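Local coordinates for conserved hypothetical protein (Pyrococcus furiosus, PDB 1Y81) that is of unknown function but carries a Rossmann-type CoA-binding domain with coenzyme A bound, at residues 31-34 against 35-39. Residues are numbered along the deposited sequence; the frame is centred on the assembly and turned at random.
Sequences NIIL and KDLLS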
loop_
_atom_site.group_PDB
_atom_site.type_symbol
_atom_site.label_atom_id
_atom_site.label_comp_id
_atom_site.label_asym_id
_atom_site.label_seq_id
_atom_site.Cartn_x
_atom_site.Cartn_y
_atom_site.Cartn_z
ATOM N N ASN A 31 8.709 -2.331 -6.538
ATOM C CA ASN A 31 8.695 -2.932 -7.870
ATOM C C ASN A 31 8.498 -4.460 -7.848
ATOM O O ASN A 31 7.671 -4.991 -8.590
ATOM C CB ASN A 31 9.991 -2.590 -8.608
ATOM C CG ASN A 31 9.903 -2.879 -10.069
ATOM O OD1 ASN A 31 10.448 -3.861 -10.533
ATOM N ND2 ASN A 31 9.181 -2.027 -10.818
ATOM N N ILE A 32 9.257 -5.157 -7.000
ATOM C CA ILE A 32 9.173 -6.612 -6.908
ATOM C C ILE A 32 7.762 -7.069 -6.577
ATOM O O ILE A 32 7.233 -7.975 -7.221
ATOM C CB ILE A 32 10.164 -7.203 -5.848
ATOM C CG1 ILE A 32 11.620 -6.786 -6.150
ATOM C CG2 ILE A 32 10.027 -8.718 -5.780
ATOM C CD1 ILE A 32 12.537 -6.828 -4.916
ATOM N N ILE A 33 7.159 -6.433 -5.570
ATOM C CA ILE A 33 5.793 -6.763 -5.153
ATOM C C ILE A 33 4.797 -6.491 -6.290
ATOM O O ILE A 33 3.972 -7.351 -6.612
ATOM C CB ILE A 33 5.394 -6.013 -3.864
ATOM C CG1 ILE A 33 6.296 -6.468 -2.692
ATOM C CG2 ILE A 33 3.880 -6.213 -3.524
ATOM C CD1 ILE A 33 6.223 -5.546 -1.510
ATOM N N LEU A 34 4.895 -5.301 -6.898
ATOM C CA LEU A 34 4.011 -4.928 -8.019
ATOM C C LEU A 34 4.016 -5.997 -9.101
ATOM O O LEU A 34 2.938 -6.464 -9.534
ATOM C CB LEU A 34 4.428 -3.577 -8.619
ATOM C CG LEU A 34 3.609 -3.042 -9.820
ATOM C CD1 LEU A 34 2.130 -3.071 -9.538
ATOM C CD2 LEU A 34 4.032 -1.626 -10.129
ATOM N N LYS A 35 5.217 -6.392 -9.539
ATOM C CA LYS A 35 5.365 -7.432 -10.580
ATOM C C LYS A 35 4.803 -8.779 -10.118
ATOM O O LYS A 35 4.059 -9.435 -10.867
ATOM C CB LYS A 35 6.822 -7.570 -11.041
ATOM C CG LYS A 35 7.299 -6.377 -11.850
ATOM C CD LYS A 35 8.652 -6.583 -12.453
ATOM C CE LYS A 35 9.163 -5.292 -13.086
ATOM N NZ LYS A 35 10.661 -5.277 -13.255
ATOM N N ASP A 36 5.126 -9.167 -8.879
ATOM C CA ASP A 36 4.625 -10.427 -8.317
ATOM C C ASP A 36 3.093 -10.491 -8.300
ATOM O O ASP A 36 2.496 -11.486 -8.765
ATOM C CB ASP A 36 5.152 -10.655 -6.904
ATOM C CG ASP A 36 4.660 -11.970 -6.316
ATOM O OD1 ASP A 36 5.148 -13.026 -6.762
ATOM O OD2 ASP A 36 3.781 -11.940 -5.444
ATOM N N LEU A 37 2.457 -9.441 -7.764
ATOM C CA LEU A 37 0.993 -9.419 -7.618
ATOM C C LEU A 37 0.272 -9.403 -8.966
ATOM O O LEU A 37 -0.753 -10.082 -9.122
ATOM C CB LEU A 37 0.546 -8.257 -6.739
ATOM C CG LEU A 37 0.982 -8.342 -5.265
ATOM C CD1 LEU A 37 0.490 -7.116 -4.499
ATOM C CD2 LEU A 37 0.524 -9.654 -4.583
ATOM N N LEU A 38 0.823 -8.658 -9.936
ATOM C CA LEU A 38 0.302 -8.659 -11.318
ATOM C C LEU A 38 0.389 -10.038 -11.968
ATOM O O LEU A 38 -0.541 -10.461 -12.668
ATOM C CB LEU A 38 1.047 -7.639 -12.199
ATOM C CG LEU A 38 0.844 -6.163 -11.903
ATOM C CD1 LEU A 38 1.835 -5.360 -12.720
ATOM C CD2 LEU A 38 -0.617 -5.719 -12.166
ATOM N N SER A 39 1.508 -10.731 -11.725
ATOM C CA SER A 39 1.746 -12.079 -12.257
ATOM C C SER A 39 0.724 -13.075 -11.713
ATOM O O SER A 39 0.435 -14.090 -12.358
ATOM C CB SER A 39 3.174 -12.555 -11.933
ATOM O OG SER A 39 3.266 -13.065 -10.604
#
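Ile33 and Leu37, one helical turn apart, run alongside each other in the same direction, with Ile33 CG2 resting 3.6 Å from Leu37 CD1. The first torsions help bring them together: CG2 of Ile33 stands opposite its own amide nitrogen and leans beside the carbonyl carbon, while CG of Leu37 swings back beside its nitrogen (chi1 -66°), and the two branches close on each other. Leu34 and Leu38 repeat the pairing one residue further on, more loosely, their CD1 atoms 3.9 Å apart. The next pair is polar and joins a buried residue to an exposed one. Lys35 reaches back with an extended chain, crossing Asn31 at a slant, and its NZ makes a weak hydrogen bond of 3.1 Å to Asn31 OD1; the other end of that amide, ND2, is held by the carbonyl of Ser23, which probably sets how the group is turned and leaves OD1 toward Lys35.

Beneath the side chains run the i to i+4 backbone bonds that set this spacing. The bond from Lys35 N to Asn31 O is nearly straight, 173° at the hydrogen, and the shortest brings Leu37 N to 2.8 Å from Ile33 O. Near the end of the helix, Asp36 directs OD2 to a salt bridge with Lys40.

Further out, Leu34, Leu37 and Leu38 pack on Val44 of strand 43-47, and Ile33 and Leu34 on Leu19 of strand 16-20. Ile33 also touches helix 125-128, and its side chain comes within about 4 Å of the bound coenzyme A. An amphipathic helix laid with its apolar side on parallel strands in this way is the connecting element of a beta-alpha-beta crossover, here strand 16-20, helix 29-39 and strand 43-47 of a Rossmann-type CoA-binding domain.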